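Local coordinates for protein retinol dehydratase (PDB 1FMJ) that dehydrates retinol to anhydroretinol, probably through a sulfated intermediate, on a sulfotransferase framework to which a helical lid has been added, at residues Asn91-Ala94 and Ala95-Tyr98; Asn129-Met132 and Glu133-Leu136. All coordinates share one frame; numbering follows the deposited sequence.

In the fold
Interactions 1 and 2 illustrate how a chain can use short-range contacts to shape a turn or start a helix. They follow in series: 91-98 leads from helix 76-87 to helix 99-102, whereas 129-136 opens helix 132-142. Their centres lie 26 Å apart, but their nearest atoms, Tyr98 OH and Arg134 NH2, approach to about 6 Å without touching. Interaction 1 stands away from the annotated sites, with the Phe92 side chain about 12 Å from adenosine-3'-5'-diphosphate. Interaction 2 is closer to bound partners: the Tyr135 side chain is about 5 Å from retinol and about 7 Å from the calcium ion.

Interaction 1 (Asn91-Ala94 and Ala95-Tyr98); sequences NFEA and AKTY
Asn91 and Ala95 meet at the start of a 3-10 turn introduced by an Asx motif, a compact example of a polar side chain organising the backbone that follows it. The Asn91 amide is placed for this by a first torsion that sets CG opposite the backbone N (chi1 -174°), and its OD1 accepts a bond from Ala94 N at 2.7 Å, the N-H arriving from above the amide plane. One residue further on, Ala95 N reaches Asn91 O at 3.1 Å, in the carbonyl plane, with a second, weak bond to Phe92 O. Ala95 is buried, its methyl packed on Glu81 and Leu85 of helix 76-87, while the Phe92 ring turns aside to an edge-to-face contact with His281.

On the exposed side, Glu93 and Lys96 form a salt bridge three residues apart. The Lys96 chain runs extended beyond CG, and its CG passes 3.2 Å from Glu93 O. Glu93 comes to meet it by bending at CB-CG (chi2 52°), which carries the carboxylate across the lysine tip. NZ faces both carboxylate oxygens, somewhat out of their plane, and both bonds are weak. The backbone bonding of the turn includes Lys96 N to Glu93 O at 3.3 Å. The link between Glu93 and Lys96 is even-handed, with OE1 and OE2 each 3.0 Å from NZ.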
loop_
_atom_site.group_PDB
_atom_site.type_symbol
_atom_site.label_atom_id
_atom_site.label_comp_id
_atom_site.label_asym_id
_atom_site.label_seq_id
_atom_site.Cartn_x
_atom_site.Cartn_y
_atom_site.Cartn_z
ATOM N N ASN A 91 -18.483 15.368 -3.243
ATOM C CA ASN A 91 -19.765 14.707 -3.044
ATOM C C ASN A 91 -19.544 13.670 -1.946
ATOM O O ASN A 91 -19.299 12.492 -2.227
ATOM C CB ASN A 91 -20.212 14.015 -4.332
ATOM C CG ASN A 91 -21.612 13.434 -4.231
ATOM O OD1 ASN A 91 -21.996 12.877 -3.208
ATOM N ND2 ASN A 91 -22.374 13.550 -5.307
ATOM N N PHE A 92 -19.611 14.111 -0.694
ATOM C CA PHE A 92 -19.396 13.209 0.429
ATOM C C PHE A 92 -20.435 12.101 0.455
ATOM O O PHE A 92 -20.124 10.958 0.786
ATOM C CB PHE A 92 -19.431 13.976 1.754
ATOM C CG PHE A 92 -18.367 15.023 1.874
ATOM C CD1 PHE A 92 -18.448 16.201 1.140
ATOM C CD2 PHE A 92 -17.273 14.826 2.711
ATOM C CE1 PHE A 92 -17.456 17.170 1.238
ATOM C CE2 PHE A 92 -16.274 15.787 2.817
ATOM C CZ PHE A 92 -16.366 16.963 2.079
ATOM N N GLU A 93 -21.668 12.441 0.099
ATOM C CA GLU A 93 -22.745 11.465 0.095
ATOM C C GLU A 93 -22.360 10.258 -0.753
ATOM O O GLU A 93 -22.532 9.113 -0.334
ATOM C CB GLU A 93 -24.025 12.103 -0.446
ATOM C CG GLU A 93 -25.274 11.319 -0.124
ATOM C CD GLU A 93 -25.384 11.001 1.354
ATOM O OE1 GLU A 93 -25.236 11.930 2.178
ATOM O OE2 GLU A 93 -25.618 9.821 1.693
ATOM N N ALA A 94 -21.832 10.521 -1.944
ATOM C CA ALA A 94 -21.416 9.459 -2.853
ATOM C C ALA A 94 -20.168 8.743 -2.327
ATOM O O ALA A 94 -19.962 7.562 -2.603
ATOM C CB ALA A 94 -21.145 10.034 -4.231
ATOM N N ALA A 95 -19.344 9.462 -1.568
ATOM C CA ALA A 95 -18.124 8.887 -1.001
ATOM C C ALA A 95 -18.426 7.862 0.100
ATOM O O ALA A 95 -17.511 7.286 0.700
ATOM C CB ALA A 95 -17.237 9.990 -0.453
ATOM N N LYS A 96 -19.706 7.623 0.360
ATOM C CA LYS A 96 -20.078 6.665 1.391
ATOM C C LYS A 96 -19.959 5.226 0.906
ATOM O O LYS A 96 -20.048 4.289 1.695
ATOM C CB LYS A 96 -21.493 6.951 1.900
ATOM C CG LYS A 96 -21.607 8.298 2.605
ATOM C CD LYS A 96 -23.002 8.534 3.155
ATOM C CE LYS A 96 -23.101 9.896 3.843
ATOM N NZ LYS A 96 -24.439 10.110 4.478
ATOM N N THR A 97 -19.759 5.044 -0.394
ATOM C CA THR A 97 -19.604 3.694 -0.917
ATOM C C THR A 97 -18.226 3.203 -0.479
ATOM O O THR A 97 -17.322 4.008 -0.237
ATOM C CB THR A 97 -19.693 3.661 -2.462
ATOM O OG1 THR A 97 -21.035 3.941 -2.870
ATOM C CG2 THR A 97 -19.307 2.295 -2.991
ATOM N N TYR A 98 -18.072 1.888 -0.366
ATOM C CA TYR A 98 -16.800 1.305 0.048
ATOM C C TYR A 98 -15.628 1.735 -0.841
ATOM O O TYR A 98 -15.693 1.656 -2.069
ATOM C CB TYR A 98 -16.904 -0.224 0.072
ATOM C CG TYR A 98 -17.830 -0.754 1.153
ATOM C CD1 TYR A 98 -18.966 -1.497 0.829
ATOM C CD2 TYR A 98 -17.576 -0.494 2.500
ATOM C CE1 TYR A 98 -19.836 -1.970 1.824
ATOM C CE2 TYR A 98 -18.436 -0.959 3.508
ATOM C CZ TYR A 98 -19.565 -1.695 3.162
ATOM O OH TYR A 98 -20.425 -2.133 4.152
#

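Interaction 2 (Asn129-Met132 and Glu133-Leu136); sequences NLDM and ERYL
Leu130 and Tyr135 form a hydrophobic staple, the close-packed side of this helix start: Asp131 is the N-cap, and the residue before it meets the fourth residue after it. Leu130 CD1 sits over the middle of one Tyr135 ring face, 4.1 Å from the ring centroid, in a CH-pi contact almost along the ring normal. Met132 joins from an oblique direction, its SD 4.0 Å from Tyr135 CD2 in a Met-aromatic contact; bends at chi2 and chi3 fold the chain back so that CE also reaches Leu136 CD2 at 3.6 Å. The ring is brought to these neighbours by a first torsion that places CG opposite the backbone N (chi1 178°).

The cap itself is polar. Asp131 OD1 accepts from Arg134 N at 3.2 Å, a fairly straight bond that meets the carboxylate from above its plane. Arg134 CD rests beside Asp131 OD2, but its guanidinium turns to a salt bridge with Glu300 and a bond to Asp297 O. The backbone continues the helix through Tyr135 N to Asp131 O and Leu136 N to Met132 O, each 2.8 Å.

The opposite character appears toward solvent, where the Glu133 chain extends away and Met132 and Leu136 are themselves exposed.

Leu130 lies on Asn121, a calcium ligand, and Tyr135 on Tyr120, which lines the retinol pocket. The loop after strand 104-105 runs into helix 132-142, and the connection between helices 284-288 and 325-338 meets it through Ile301, backbone-bonded to Asp131.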
loop_
_atom_site.group_PDB
_atom_site.type_symbol
_atom_site.label_atom_id
_atom_site.label_comp_id
_atom_site.label_asym_id
_atom_site.label_seq_id
_atom_site.Cartn_x
_atom_site.Cartn_y
_atom_site.Cartn_z
ATOM N N ASN A 129 -15.824 -20.132 12.104
ATOM C CA ASN A 129 -16.651 -18.935 12.252
ATOM C C ASN A 129 -16.584 -18.025 11.026
ATOM O O ASN A 129 -16.746 -16.805 11.137
ATOM C CB ASN A 129 -16.238 -18.159 13.509
ATOM N N LEU A 130 -16.348 -18.617 9.859
ATOM C CA LEU A 130 -16.271 -17.849 8.623
ATOM C C LEU A 130 -17.629 -17.725 7.939
ATOM O O LEU A 130 -18.463 -18.632 8.013
ATOM C CB LEU A 130 -15.292 -18.505 7.641
ATOM C CG LEU A 130 -13.794 -18.374 7.898
ATOM C CD1 LEU A 130 -13.038 -19.296 6.959
ATOM C CD2 LEU A 130 -13.369 -16.928 7.691
ATOM N N ASP A 131 -17.845 -16.590 7.282
ATOM C CA ASP A 131 -19.070 -16.371 6.535
ATOM C C ASP A 131 -18.654 -16.837 5.144
ATOM O O ASP A 131 -18.329 -16.021 4.270
ATOM C CB ASP A 131 -19.428 -14.885 6.510
ATOM C CG ASP A 131 -20.686 -14.605 5.712
ATOM O OD1 ASP A 131 -20.849 -15.193 4.623
ATOM O OD2 ASP A 131 -21.507 -13.789 6.166
ATOM N N MET A 132 -18.643 -18.156 4.956
ATOM C CA MET A 132 -18.213 -18.759 3.696
ATOM C C MET A 132 -18.658 -18.067 2.417
ATOM O O MET A 132 -17.865 -17.923 1.493
ATOM C CB MET A 132 -18.610 -20.235 3.635
ATOM C CG MET A 132 -17.754 -21.146 4.500
ATOM S SD MET A 132 -15.957 -20.854 4.382
ATOM C CE MET A 132 -15.565 -21.588 2.802
ATOM N N GLU A 133 -19.914 -17.640 2.357
ATOM C CA GLU A 133 -20.413 -16.967 1.167
ATOM C C GLU A 133 -19.561 -15.736 0.838
ATOM O O GLU A 133 -19.127 -15.548 -0.300
ATOM C CB GLU A 133 -21.873 -16.548 1.364
ATOM C CG GLU A 133 -22.487 -15.901 0.135
ATOM C CD GLU A 133 -23.880 -15.334 0.387
ATOM O OE1 GLU A 133 -24.505 -14.852 -0.584
ATOM O OE2 GLU A 133 -24.345 -15.360 1.553
ATOM N N ARG A 134 -19.313 -14.897 1.837
ATOM C CA ARG A 134 -18.517 -13.698 1.609
ATOM C C ARG A 134 -17.038 -14.043 1.473
ATOM O O ARG A 134 -16.334 -13.492 0.624
ATOM C CB ARG A 134 -18.709 -12.707 2.754
ATOM C CG ARG A 134 -20.136 -12.242 2.941
ATOM C CD ARG A 134 -20.187 -11.165 4.005
ATOM N NE ARG A 134 -19.429 -9.984 3.598
ATOM C CZ ARG A 134 -19.077 -9.000 4.420
ATOM N NH1 ARG A 134 -19.409 -9.051 5.705
ATOM N NH2 ARG A 134 -18.392 -7.960 3.955
ATOM N N TYR A 135 -16.574 -14.962 2.309
ATOM C CA TYR A 135 -15.181 -15.384 2.281
ATOM C C TYR A 135 -14.800 -15.878 0.890
ATOM O O TYR A 135 -13.765 -15.497 0.346
ATOM C CB TYR A 135 -14.959 -16.497 3.304
ATOM C CG TYR A 135 -13.556 -17.048 3.321
ATOM C CD1 TYR A 135 -12.489 -16.278 3.778
ATOM C CD2 TYR A 135 -13.294 -18.343 2.883
ATOM C CE1 TYR A 135 -11.199 -16.784 3.801
ATOM C CE2 TYR A 135 -12.007 -18.859 2.902
ATOM C CZ TYR A 135 -10.965 -18.075 3.363
ATOM O OH TYR A 135 -9.691 -18.591 3.396
ATOM N N LEU A 136 -15.648 -16.730 0.321
ATOM C CA LEU A 136 -15.413 -17.285 -1.004
ATOM C C LEU A 136 -15.527 -16.213 -2.084
ATOM O O LEU A 136 -14.815 -16.259 -3.082
ATOM C CB LEU A 136 -16.408 -18.419 -1.282
ATOM C CG LEU A 136 -16.299 -19.619 -0.343
ATOM C CD1 LEU A 136 -17.422 -20.600 -0.633
ATOM C CD2 LEU A 136 -14.936 -20.282 -0.519
#